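Local coordinates for Mll8374 protein (Mesorhizobium loti, PDB 3B5E) that probably hydrolyses carboxylic esters as a carboxylesterase of the alpha/beta-hydrolase fold, at residues L33-G38 with L59-G64; N109-T114 with I135-A140; M129-G134 with H150-D155; L162-A167 with R193-G198. All coordinates share one frame; numbering follows the deposited sequence.

Interaction 1: residues L33-G38 with L59-G64; sequences LFLLHG and LVAARG. With EDO (1,2-ethanediol), chain K.
Leu33 packs alongside Leu59, Leu33 CB 3.8 Å from Leu59 CD2, both side chains pointing the same way from paired parallel strands whose axes differ by 19°. Leu33 O accepts from Val60 N at 2.9 Å. Phe34 and Val60 lie side by side on the other face of the sheet: Val60 CB sits over one face of the Phe34 ring, toward the rim and 4.2 Å from the centroid, a CH-pi contact. Leu35 N donates to Val60 O, and Leu35 CD1 reaches the methyl of Ala61. The longer bond from Ala62 N to Leu35 O (3.3 Å) is the last of the pairing; beside it a water donates to Ala62 O (2.6 Å), with a weak donation to Leu35 O and a weak bond accepted from His37 N. His37 holds CG between its backbone N and carbonyl carbon (chi1 64°), which brings the ring edge to Gly64. His37 NE2 accepts from Gly64 N at 3.1 Å, nearly straight, while ND1 donates to Gly38 O, so the ring's rotation is fixed. An alanine here would probably leave Gly64 N without its acceptor. His37 lies near the putative nucleophile elbow, consistent with an alpha/beta hydrolase. Leu35, Leu59 and Ala61 pack on helix 47-53, which connects the strands in a beta-alpha-beta unit; strand 113-118 flanks 32-36, its Phe115 stacking on Phe34, and strand 20-23 flanks 58-62.

Interaction 2: residues N109-T114 with I135-A140; sequences NLDHAT and IVRLAA
The guanidinium of Arg137 lies against the 3-10 turn at Leu110 and Asp111, with Leu110 O over one face, 3.5 Å above its plane and displaced toward the rim, and Asp111 N over that face too. At the edge, close to the plane, Arg137 NH1 donates to Ile135 O (2.9 Å), a bond that ties the group back to its own segment. Arg137 NH2 meets Asp111 OD1 at 2.8 Å, and NE adds a weak bond to the same oxygen. Carboxylate and guanidinium planes stand 69° apart, and OD1 is met from above the carboxylate plane, so this salt bridge is not the flat, two-oxygen kind. Asn109 OD1 accepts from Asp111 N, an Asx turn. A bend at chi2 (78°) folds the arginine chain so that Arg137 CD also passes Leu110 O at 3.6 Å. Replacing it by a leucine would probably leave the Asp111 carboxylate without its charged mate and Ile135 O without the NH1 donor.

Farther along the beta-alpha-beta unit of strand 113-118, helix 120-131 and strand 138-142, Leu138 CD1 lies 3.5 Å from Thr114 OG1, and the CA-H of Thr114 points at Leu138 O. A water donates to Ala113 O and accepts from Arg137 N at 2.7 Å. Trp212 of helix 203-214 touches both Thr114 and Leu138. The chemistry thus passes from charge to van der Waals packing: a salt bridge through one carboxylate oxygen lies ahead of the paired strands, whose start meets through water, a CA-H...O contact and side chains, before Leu138 bonds with the Phe115 backbone.

Interaction 3: residues M129-G134 with H150-D155; sequences MLLHPG and HVPATD
With OG1 of Thr154 anti to its carbonyl carbon (chi1 -59°), the hydroxyl meets the last turn of helix 120-131, and CG2, anti to the backbone N, is placed beside Met129 O and Pro133. Thr154 OG1 donates to Leu130 O; the modelled separation of 2.5 Å is very short, so its exact value is doubtful, but the direction of the bond is clear. Thr154 CG2 sits 3.6 Å from Met129 O and 3.8 Å from Pro133 CB, the side chains of Pro133 and Thr154 crossing at a slant. Thr154 therefore meets the end of the helix with both branches, polar to the Leu130 carbonyl and apolar to the proline that follows the helix.

The chain reaches this position through an inverse gamma turn centred on Ala153, closed by a weak bond from Thr154 N to Pro152 O. This turn belongs to the excursion between strands 138-142 and 160-166 of the alpha/beta-hydrolase sheet, which here folds over the C-terminal end of the helix preceding strand 138-142. His132 is the first residue to leave helical backbone angles, and Pro133 follows in the outgoing loop.

Next to the hydroxyl bond, Pro152 CG lies 3.6 Å from Leu130 O and 4.0 Å from Leu131 CD2, the side chain of Leu131 and the proline ring crossing at about a right angle. Leu130 CD2 meets Val151 CG1 at 3.6 Å, and the same methyl of Val151 touches Leu130 CD1 as well. Beyond the two segments, Thr154 O accepts from the imidazole of His186, and Val151 also packs on that histidine.

Interaction 4: residues L162-A167 with R193-G198; sequences LIIAGA and RIIPSG
Strands 162-166 and 193-195 run parallel at 31°, joined by bonds that alternate in direction: Arg193 N to Ile163 O, Ala165 N to Arg193 O (2.9 Å), Ile195 N to Ala165 O and Ala167 N to Ile195 O (2.8 Å). In the last of these the C=O...N angle is 178°, so the donor lies almost straight off the Ile195 carbonyl.

On one face of the sheet Ile164 CG2 lies 3.8 Å from Ile195 CG1, the two side chains crossing at a slant. That approach depends on Ile195 holding CG1 between its backbone N and carbonyl carbon (chi1 60°), which also carries CD1 to the same methyl. On the other face Ile194 spans two small residues: Ile194 CG2 lies 3.7 Å from Ala167 CB, and CG1 reaches the methyl of Ala165. Farther back, Arg193 lays CG near Leu162 CD1, while its NE is engaged in a salt bridge with Asp191.

Beyond the strands the chain after Ile195 curls back across Gly166, bringing Ser197 O to 3.1 Å from Gly166 CA. A CB placed on Gly166 falls within 2.3 Å of Gly198 O and 2.6 Å of Ser197 O, so the crossing is tight. The two loops lead on to Asp169 and His199, consistent with a Ser-His-Asp triad completed by Ser119.

Helix 176-185 links the two strands and covers Ile163 and Ala165; helix 203-214 lies on Ile164 and Ile195. Strand 138-142 pairs with 160-166 on its remaining side, leaving 189-195 outermost in the sheet.

From the N terminus, interaction 1 comes first, closing the loop that holds helix 47-53, and it ends before interaction 2 opens. Interaction 2 closes the span containing helix 120-131, with strand 113-118 beside 32-36, so the two contacts meet directly: Phe34 N lies 2.9 Å from Thr114 O. Interaction 3 crosses interaction 2, starting at the end of that helix and finishing beyond strand 138-142; Met129 packs on Val136 and Ala139. Interaction 4 follows in series around helix 176-185 and touches interaction 2 at Ala139 and Leu162. Interactions 1, 2 and 4 thus share one sheet, while interaction 3 fastens a connecting loop to a helix end.

Interaction 1: residues L33-G38 with L59-G64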
loop_
_atom_site.group_PDB
_atom_site.type_symbol
_atom_site.label_atom_id
_atom_site.label_comp_id
_atom_site.label_asym_id
_atom_site.label_seq_id
_atom_site.Cartn_x
_atom_site.Cartn_y
_atom_site.Cartn_z
ATOM N N LEU A 33 2.957 -6.839 -7.614
ATOM C CA LEU A 33 2.906 -5.953 -6.455
ATOM C C LEU A 33 2.583 -4.544 -6.934
ATOM O O LEU A 33 3.290 -3.983 -7.799
ATOM C CB LEU A 33 4.237 -5.896 -5.699
ATOM C CG LEU A 33 4.648 -6.976 -4.688
ATOM C CD1 LEU A 33 4.635 -8.350 -5.304
ATOM C CD2 LEU A 33 6.054 -6.659 -4.160
ATOM N N PHE A 34 1.529 -3.970 -6.362
ATOM C CA PHE A 34 1.272 -2.535 -6.434
ATOM C C PHE A 34 1.995 -1.872 -5.271
ATOM O O PHE A 34 1.855 -2.317 -4.126
ATOM C CB PHE A 34 -0.220 -2.219 -6.320
ATOM C CG PHE A 34 -1.010 -2.520 -7.552
ATOM C CD1 PHE A 34 -1.359 -3.824 -7.870
ATOM C CD2 PHE A 34 -1.435 -1.495 -8.372
ATOM C CE1 PHE A 34 -2.116 -4.104 -9.015
ATOM C CE2 PHE A 34 -2.196 -1.768 -9.506
ATOM C CZ PHE A 34 -2.545 -3.068 -9.818
ATOM N N LEU A 35 2.812 -0.873 -5.582
ATOM C CA LEU A 35 3.646 -0.166 -4.619
ATOM C C LEU A 35 3.144 1.263 -4.456
ATOM O O LEU A 35 2.962 1.982 -5.449
ATOM C CB LEU A 35 5.104 -0.156 -5.076
ATOM C CG LEU A 35 5.749 -1.447 -5.555
ATOM C CD1 LEU A 35 7.211 -1.116 -5.958
ATOM C CD2 LEU A 35 5.708 -2.493 -4.497
ATOM N N LEU A 36 2.901 1.668 -3.194
ATOM C CA LEU A 36 2.468 3.025 -2.850
ATOM C C LEU A 36 3.401 3.632 -1.815
ATOM O O LEU A 36 3.368 3.278 -0.625
ATOM C CB LEU A 36 1.026 3.044 -2.339
ATOM C CG LEU A 36 -0.099 2.622 -3.298
ATOM C CD1 LEU A 36 -0.233 1.068 -3.363
ATOM C CD2 LEU A 36 -1.464 3.272 -3.003
ATOM N N HIS A 37 4.195 4.567 -2.297
ATOM C CA HIS A 37 5.236 5.265 -1.559
ATOM C C HIS A 37 4.753 6.110 -0.365
ATOM O O HIS A 37 3.597 6.479 -0.275
ATOM C CB HIS A 37 6.027 6.140 -2.567
ATOM C CG HIS A 37 5.214 7.233 -3.204
ATOM N ND1 HIS A 37 4.882 8.398 -2.540
ATOM C CD2 HIS A 37 4.626 7.322 -4.426
ATOM C CE1 HIS A 37 4.125 9.149 -3.323
ATOM N NE2 HIS A 37 3.964 8.527 -4.480
ATOM N N GLY A 38 5.695 6.449 0.520
ATOM C CA GLY A 38 5.452 7.400 1.585
ATOM C C GLY A 38 5.334 8.822 1.067
ATOM O O GLY A 38 5.715 9.130 -0.070
ATOM N N LEU A 59 5.892 -5.263 -11.027
ATOM C CA LEU A 59 5.724 -4.162 -10.122
ATOM C C LEU A 59 4.985 -3.025 -10.827
ATOM O O LEU A 59 5.390 -2.589 -11.914
ATOM C CB LEU A 59 7.086 -3.666 -9.619
ATOM C CG LEU A 59 8.025 -4.723 -9.033
ATOM C CD1 LEU A 59 9.286 -4.021 -8.554
ATOM C CD2 LEU A 59 7.376 -5.565 -7.893
ATOM N N VAL A 60 3.891 -2.573 -10.206
ATOM C CA VAL A 60 3.220 -1.305 -10.567
ATOM C C VAL A 60 3.629 -0.287 -9.514
ATOM O O VAL A 60 3.099 -0.272 -8.395
ATOM C CB VAL A 60 1.675 -1.406 -10.662
ATOM C CG1 VAL A 60 1.037 -0.042 -11.046
ATOM C CG2 VAL A 60 1.228 -2.492 -11.643
ATOM N N ALA A 61 4.593 0.551 -9.870
ATOM C CA ALA A 61 5.106 1.572 -8.967
ATOM C C ALA A 61 4.342 2.867 -9.276
ATOM O O ALA A 61 4.702 3.599 -10.192
ATOM C CB ALA A 61 6.580 1.737 -9.162
ATOM N N ALA A 62 3.293 3.121 -8.482
ATOM C CA ALA A 62 2.362 4.219 -8.700
ATOM C C ALA A 62 2.797 5.493 -7.969
ATOM O O ALA A 62 3.431 5.446 -6.900
ATOM C CB ALA A 62 0.980 3.810 -8.276
ATOM N N ARG A 63 2.409 6.627 -8.530
ATOM C CA ARG A 63 2.728 7.945 -7.947
ATOM C C ARG A 63 1.472 8.643 -7.458
ATOM O O ARG A 63 0.477 8.697 -8.168
ATOM C CB ARG A 63 3.425 8.823 -8.982
ATOM C CG ARG A 63 3.901 10.202 -8.461
ATOM C CD ARG A 63 4.400 11.107 -9.540
ATOM N NE ARG A 63 5.730 10.686 -9.986
ATOM C CZ ARG A 63 6.521 11.388 -10.785
ATOM N NH1 ARG A 63 6.133 12.545 -11.288
ATOM N NH2 ARG A 63 7.718 10.921 -11.082
ATOM N N GLY A 64 1.543 9.199 -6.248
ATOM C CA GLY A 64 0.472 10.042 -5.707
ATOM C C GLY A 64 0.194 11.278 -6.553
ATOM O O GLY A 64 1.047 11.767 -7.293
HETATM C C1 EDO K . 8.193 14.417 -13.505
HETATM O O1 EDO K . 9.036 13.349 -13.059
HETATM C C2 EDO K . 8.489 15.662 -12.678
HETATM O O2 EDO K . 7.521 15.825 -11.631
HETATM O O HOH W 1 4.847 4.011 -5.208
#

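Interaction 2: residues N109-T114 with I135-A140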
loop_
_atom_site.group_PDB
_atom_site.type_symbol
_atom_site.label_atom_id
_atom_site.label_comp_id
_atom_site.label_asym_id
_atom_site.label_seq_id
_atom_site.Cartn_x
_atom_site.Cartn_y
_atom_site.Cartn_z
ATOM N N ASN A 109 -3.132 -10.073 -12.889
ATOM C CA ASN A 109 -4.065 -10.960 -12.206
ATOM C C ASN A 109 -4.260 -10.471 -10.793
ATOM O O ASN A 109 -3.366 -10.637 -9.957
ATOM C CB ASN A 109 -3.521 -12.390 -12.189
ATOM C CG ASN A 109 -4.582 -13.406 -11.819
ATOM O OD1 ASN A 109 -5.641 -13.058 -11.271
ATOM N ND2 ASN A 109 -4.317 -14.670 -12.144
ATOM N N LEU A 110 -5.395 -9.828 -10.521
ATOM C CA LEU A 110 -5.619 -9.272 -9.187
ATOM C C LEU A 110 -5.850 -10.386 -8.134
ATOM O O LEU A 110 -5.727 -10.135 -6.948
ATOM C CB LEU A 110 -6.719 -8.191 -9.186
ATOM C CG LEU A 110 -6.443 -6.882 -9.963
ATOM C CD1 LEU A 110 -7.541 -5.863 -9.716
ATOM C CD2 LEU A 110 -5.117 -6.270 -9.615
ATOM N N ASP A 111 -6.103 -11.619 -8.578
ATOM C CA ASP A 111 -6.075 -12.791 -7.693
ATOM C C ASP A 111 -4.658 -13.240 -7.352
ATOM O O ASP A 111 -4.472 -14.252 -6.667
ATOM C CB ASP A 111 -6.834 -13.972 -8.316
ATOM C CG ASP A 111 -8.324 -13.747 -8.336
ATOM O OD1 ASP A 111 -8.822 -13.054 -7.413
ATOM O OD2 ASP A 111 -8.979 -14.255 -9.277
ATOM N N HIS A 112 -3.666 -12.511 -7.850
ATOM C CA HIS A 112 -2.272 -12.804 -7.553
ATOM C C HIS A 112 -1.521 -11.512 -7.222
ATOM O O HIS A 112 -0.305 -11.423 -7.414
ATOM C CB HIS A 112 -1.633 -13.548 -8.740
ATOM C CG HIS A 112 -2.087 -14.969 -8.866
ATOM N ND1 HIS A 112 -1.347 -16.030 -8.389
ATOM C CD2 HIS A 112 -3.224 -15.499 -9.375
ATOM C CE1 HIS A 112 -1.999 -17.155 -8.622
ATOM N NE2 HIS A 112 -3.141 -16.860 -9.218
ATOM N N ALA A 113 -2.244 -10.508 -6.735
ATOM C CA ALA A 113 -1.657 -9.200 -6.521
ATOM C C ALA A 113 -1.608 -8.887 -5.022
ATOM O O ALA A 113 -2.501 -9.285 -4.288
ATOM C CB ALA A 113 -2.457 -8.169 -7.242
ATOM N N THR A 114 -0.546 -8.202 -4.598
ATOM C CA THR A 114 -0.377 -7.661 -3.248
ATOM C C THR A 114 -0.245 -6.169 -3.363
ATOM O O THR A 114 0.426 -5.669 -4.272
ATOM C CB THR A 114 0.889 -8.180 -2.541
ATOM O OG1 THR A 114 0.829 -9.603 -2.476
ATOM C CG2 THR A 114 1.039 -7.580 -1.076
ATOM N N ILE A 135 -11.368 -5.428 -4.503
ATOM C CA ILE A 135 -10.145 -5.153 -5.254
ATOM C C ILE A 135 -8.915 -5.795 -4.587
ATOM O O ILE A 135 -8.186 -6.570 -5.227
ATOM C CB ILE A 135 -9.909 -3.648 -5.402
ATOM C CG1 ILE A 135 -11.054 -3.039 -6.217
ATOM C CG2 ILE A 135 -8.552 -3.384 -6.067
ATOM C CD1 ILE A 135 -11.042 -1.565 -6.253
ATOM N N VAL A 136 -8.708 -5.471 -3.310
ATOM C CA VAL A 136 -7.572 -5.968 -2.547
ATOM C C VAL A 136 -7.851 -7.356 -1.961
ATOM O O VAL A 136 -8.898 -7.577 -1.349
ATOM C CB VAL A 136 -7.167 -4.954 -1.466
ATOM C CG1 VAL A 136 -5.934 -5.447 -0.678
ATOM C CG2 VAL A 136 -6.887 -3.586 -2.101
ATOM N N ARG A 137 -6.922 -8.291 -2.202
ATOM C CA ARG A 137 -6.904 -9.623 -1.568
ATOM C C ARG A 137 -5.755 -9.804 -0.563
ATOM O O ARG A 137 -5.867 -10.591 0.366
ATOM C CB ARG A 137 -6.753 -10.736 -2.612
ATOM C CG ARG A 137 -8.016 -11.077 -3.398
ATOM C CD ARG A 137 -8.318 -10.058 -4.513
ATOM N NE ARG A 137 -9.031 -10.651 -5.659
ATOM C CZ ARG A 137 -9.574 -9.955 -6.666
ATOM N NH1 ARG A 137 -9.528 -8.625 -6.678
ATOM N NH2 ARG A 137 -10.184 -10.592 -7.668
ATOM N N LEU A 138 -4.666 -9.075 -0.782
ATOM C CA LEU A 138 -3.438 -9.176 -0.000
ATOM C C LEU A 138 -2.872 -7.776 0.152
ATOM O O LEU A 138 -2.702 -7.075 -0.844
ATOM C CB LEU A 138 -2.400 -10.053 -0.715
ATOM C CG LEU A 138 -2.612 -11.566 -0.910
ATOM C CD1 LEU A 138 -1.402 -12.180 -1.628
ATOM C CD2 LEU A 138 -2.854 -12.267 0.421
ATOM N N ALA A 139 -2.618 -7.355 1.391
ATOM C CA ALA A 139 -2.089 -6.025 1.661
ATOM C C ALA A 139 -0.937 -6.123 2.656
ATOM O O ALA A 139 -1.036 -6.843 3.645
ATOM C CB ALA A 139 -3.151 -5.114 2.228
ATOM N N ALA A 140 0.129 -5.390 2.388
ATOM C CA ALA A 140 1.286 -5.275 3.288
ATOM C C ALA A 140 1.405 -3.791 3.625
ATOM O O ALA A 140 1.668 -2.955 2.736
ATOM C CB ALA A 140 2.550 -5.781 2.653
HETATM O O HOH W 2 -4.764 -8.005 -3.806
#

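Interaction 3: residues M129-G134 with H150-D155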
loop_
_atom_site.group_PDB
_atom_site.type_symbol
_atom_site.label_atom_id
_atom_site.label_comp_id
_atom_site.label_asym_id
_atom_site.label_seq_id
_atom_site.Cartn_x
_atom_site.Cartn_y
_atom_site.Cartn_z
HETATM N N MSE A 129 -9.266 -0.789 0.890
HETATM C CA MSE A 129 -9.943 -2.003 1.382
HETATM C C MSE A 129 -11.316 -1.711 1.997
HETATM O O MSE A 129 -12.265 -2.449 1.769
HETATM C CB MSE A 129 -9.090 -2.739 2.435
HETATM C CG MSE A 129 -7.810 -3.347 1.891
HETATM SE SE MSE A 129 -6.628 -3.929 3.383
HETATM C CE MSE A 129 -7.956 -4.762 4.370
ATOM N N LEU A 130 -11.409 -0.632 2.772
ATOM C CA LEU A 130 -12.625 -0.334 3.520
ATOM C C LEU A 130 -13.672 0.361 2.681
ATOM O O LEU A 130 -14.861 0.159 2.886
ATOM C CB LEU A 130 -12.276 0.487 4.751
ATOM C CG LEU A 130 -11.544 -0.329 5.829
ATOM C CD1 LEU A 130 -10.796 0.613 6.744
ATOM C CD2 LEU A 130 -12.519 -1.240 6.593
ATOM N N LEU A 131 -13.232 1.139 1.704
ATOM C CA LEU A 131 -14.137 1.929 0.890
ATOM C C LEU A 131 -14.504 1.267 -0.456
ATOM O O LEU A 131 -15.555 1.579 -1.008
ATOM C CB LEU A 131 -13.538 3.311 0.650
ATOM C CG LEU A 131 -13.349 4.237 1.862
ATOM C CD1 LEU A 131 -12.517 5.449 1.493
ATOM C CD2 LEU A 131 -14.696 4.718 2.473
ATOM N N HIS A 132 -13.647 0.384 -0.983
ATOM C CA HIS A 132 -13.828 -0.207 -2.299
ATOM C C HIS A 132 -13.521 -1.668 -2.243
ATOM O O HIS A 132 -12.496 -2.095 -2.733
ATOM C CB HIS A 132 -12.951 0.488 -3.317
ATOM C CG HIS A 132 -13.308 1.923 -3.478
ATOM N ND1 HIS A 132 -14.347 2.335 -4.274
ATOM C CD2 HIS A 132 -12.841 3.036 -2.862
ATOM C CE1 HIS A 132 -14.465 3.651 -4.193
ATOM N NE2 HIS A 132 -13.585 4.096 -3.320
ATOM N N PRO A 133 -14.412 -2.437 -1.612
ATOM C CA PRO A 133 -14.182 -3.857 -1.480
ATOM C C PRO A 133 -14.231 -4.594 -2.826
ATOM O O PRO A 133 -14.862 -4.144 -3.786
ATOM C CB PRO A 133 -15.329 -4.310 -0.578
ATOM C CG PRO A 133 -16.396 -3.303 -0.794
ATOM C CD PRO A 133 -15.683 -2.021 -0.985
ATOM N N GLY A 134 -13.536 -5.717 -2.881
ATOM C CA GLY A 134 -13.491 -6.526 -4.063
ATOM C C GLY A 134 -12.276 -6.293 -4.932
ATOM O O GLY A 134 -12.185 -6.879 -5.999
ATOM N N HIS A 150 -15.017 7.910 9.496
ATOM C CA HIS A 150 -16.192 7.061 9.453
ATOM C C HIS A 150 -15.878 5.904 8.501
ATOM O O HIS A 150 -15.424 6.107 7.365
ATOM C CB HIS A 150 -17.441 7.857 9.050
ATOM C CG HIS A 150 -17.690 9.056 9.923
ATOM N ND1 HIS A 150 -17.805 8.968 11.297
ATOM C CD2 HIS A 150 -17.813 10.372 9.621
ATOM C CE1 HIS A 150 -18.001 10.175 11.801
ATOM N NE2 HIS A 150 -18.010 11.045 10.805
ATOM N N VAL A 151 -16.039 4.688 9.015
ATOM C CA VAL A 151 -15.713 3.481 8.277
ATOM C C VAL A 151 -17.024 2.822 7.932
ATOM O O VAL A 151 -17.860 2.643 8.804
ATOM C CB VAL A 151 -14.835 2.537 9.135
ATOM C CG1 VAL A 151 -14.370 1.375 8.322
ATOM C CG2 VAL A 151 -13.638 3.307 9.723
ATOM N N PRO A 152 -17.230 2.468 6.663
ATOM C CA PRO A 152 -18.434 1.716 6.360
ATOM C C PRO A 152 -18.349 0.295 6.920
ATOM O O PRO A 152 -17.274 -0.141 7.288
ATOM C CB PRO A 152 -18.472 1.682 4.831
ATOM C CG PRO A 152 -17.290 2.402 4.367
ATOM C CD PRO A 152 -16.388 2.681 5.476
ATOM N N ALA A 153 -19.478 -0.420 6.937
ATOM C CA ALA A 153 -19.558 -1.777 7.493
ATOM C C ALA A 153 -19.049 -2.765 6.472
ATOM O O ALA A 153 -19.752 -3.690 6.096
ATOM C CB ALA A 153 -20.999 -2.120 7.846
ATOM N N THR A 154 -17.829 -2.570 6.017
ATOM C CA THR A 154 -17.264 -3.377 4.945
ATOM C C THR A 154 -16.786 -4.720 5.465
ATOM O O THR A 154 -16.124 -4.790 6.493
ATOM C CB THR A 154 -16.081 -2.630 4.278
ATOM O OG1 THR A 154 -16.576 -1.391 3.766
ATOM C CG2 THR A 154 -15.505 -3.426 3.132
ATOM N N ASP A 155 -17.117 -5.777 4.732
ATOM C CA ASP A 155 -16.725 -7.120 5.115
ATOM C C ASP A 155 -15.418 -7.452 4.426
ATOM O O ASP A 155 -15.392 -7.589 3.206
ATOM C CB ASP A 155 -17.815 -8.130 4.725
ATOM C CG ASP A 155 -17.500 -9.558 5.180
ATOM O OD1 ASP A 155 -16.411 -9.804 5.739
ATOM O OD2 ASP A 155 -18.370 -10.440 4.985
#

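Interaction 4: residues L162-A167 with R193-G198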
loop_
_atom_site.group_PDB
_atom_site.type_symbol
_atom_site.label_atom_id
_atom_site.label_comp_id
_atom_site.label_asym_id
_atom_site.label_seq_id
_atom_site.Cartn_x
_atom_site.Cartn_y
_atom_site.Cartn_z
ATOM N N LEU A 162 -0.890 -7.846 6.277
ATOM C CA LEU A 162 0.293 -7.792 7.091
ATOM C C LEU A 162 0.479 -6.315 7.506
ATOM O O LEU A 162 0.336 -5.422 6.670
ATOM C CB LEU A 162 1.511 -8.293 6.300
ATOM C CG LEU A 162 2.874 -8.076 6.910
ATOM C CD1 LEU A 162 3.153 -8.989 8.143
ATOM C CD2 LEU A 162 3.924 -8.271 5.817
ATOM N N ILE A 163 0.794 -6.086 8.792
ATOM C CA ILE A 163 1.143 -4.773 9.340
ATOM C C ILE A 163 2.516 -4.888 9.972
ATOM O O ILE A 163 2.786 -5.867 10.725
ATOM C CB ILE A 163 0.089 -4.293 10.396
ATOM C CG1 ILE A 163 -1.261 -4.028 9.721
ATOM C CG2 ILE A 163 0.626 -3.083 11.185
ATOM C CD1 ILE A 163 -2.411 -3.884 10.715
ATOM N N ILE A 164 3.425 -3.962 9.634
ATOM C CA ILE A 164 4.703 -3.898 10.324
ATOM C C ILE A 164 4.889 -2.539 10.963
ATOM O O ILE A 164 4.982 -1.519 10.263
ATOM C CB ILE A 164 5.876 -4.169 9.412
ATOM C CG1 ILE A 164 5.642 -5.429 8.582
ATOM C CG2 ILE A 164 7.195 -4.271 10.268
ATOM C CD1 ILE A 164 6.858 -5.850 7.764
ATOM N N ALA A 165 4.877 -2.543 12.298
ATOM C CA ALA A 165 5.055 -1.382 13.148
ATOM C C ALA A 165 6.492 -1.298 13.574
ATOM O O ALA A 165 7.183 -2.300 13.776
ATOM C CB ALA A 165 4.164 -1.475 14.397
ATOM N N GLY A 166 6.934 -0.070 13.810
ATOM C CA GLY A 166 8.269 0.113 14.331
ATOM C C GLY A 166 8.252 0.395 15.828
ATOM O O GLY A 166 7.607 1.319 16.274
ATOM N N ALA A 167 9.011 -0.368 16.614
ATOM C CA ALA A 167 9.086 -0.159 18.103
ATOM C C ALA A 167 9.607 1.222 18.439
ATOM O O ALA A 167 9.216 1.816 19.444
ATOM C CB ALA A 167 10.050 -1.226 18.768
ATOM N N ARG A 193 3.189 -7.233 13.170
ATOM C CA ARG A 193 4.535 -7.354 13.745
ATOM C C ARG A 193 4.987 -6.020 14.297
ATOM O O ARG A 193 4.602 -4.956 13.791
ATOM C CB ARG A 193 5.586 -7.790 12.695
ATOM C CG ARG A 193 5.192 -8.936 11.842
ATOM C CD ARG A 193 4.981 -10.204 12.625
ATOM N NE ARG A 193 4.550 -11.277 11.750
ATOM C CZ ARG A 193 5.388 -12.074 11.087
ATOM N NH1 ARG A 193 6.694 -12.002 11.258
ATOM N NH2 ARG A 193 4.901 -12.993 10.273
ATOM N N ILE A 194 5.810 -6.084 15.337
ATOM C CA ILE A 194 6.580 -4.933 15.820
ATOM C C ILE A 194 8.036 -5.319 15.690
ATOM O O ILE A 194 8.422 -6.371 16.212
ATOM C CB ILE A 194 6.307 -4.583 17.303
ATOM C CG1 ILE A 194 4.838 -4.238 17.571
ATOM C CG2 ILE A 194 7.219 -3.419 17.754
ATOM C CD1 ILE A 194 4.407 -4.306 19.085
ATOM N N ILE A 195 8.837 -4.487 15.008
ATOM C CA ILE A 195 10.265 -4.744 14.803
ATOM C C ILE A 195 11.020 -3.623 15.503
ATOM O O ILE A 195 10.401 -2.626 15.882
ATOM C CB ILE A 195 10.637 -4.919 13.278
ATOM C CG1 ILE A 195 10.305 -3.682 12.419
ATOM C CG2 ILE A 195 9.965 -6.184 12.688
ATOM C CD1 ILE A 195 11.001 -3.689 10.969
ATOM N N PRO A 196 12.313 -3.802 15.774
ATOM C CA PRO A 196 13.055 -2.749 16.510
ATOM C C PRO A 196 13.228 -1.409 15.786
ATOM O O PRO A 196 13.575 -0.413 16.425
ATOM C CB PRO A 196 14.419 -3.405 16.795
ATOM C CG PRO A 196 14.135 -4.910 16.680
ATOM C CD PRO A 196 13.111 -5.032 15.606
ATOM N N SER A 197 12.966 -1.397 14.488
ATOM C CA SER A 197 13.074 -0.191 13.659
ATOM C C SER A 197 12.182 0.956 14.093
ATOM O O SER A 197 11.203 0.788 14.843
ATOM C CB SER A 197 12.770 -0.545 12.188
ATOM O OG SER A 197 13.731 -1.460 11.769
ATOM N N GLY A 198 12.556 2.155 13.656
ATOM C CA GLY A 198 11.685 3.304 13.753
ATOM C C GLY A 198 10.701 3.414 12.607
ATOM O O GLY A 198 10.181 2.419 12.091
#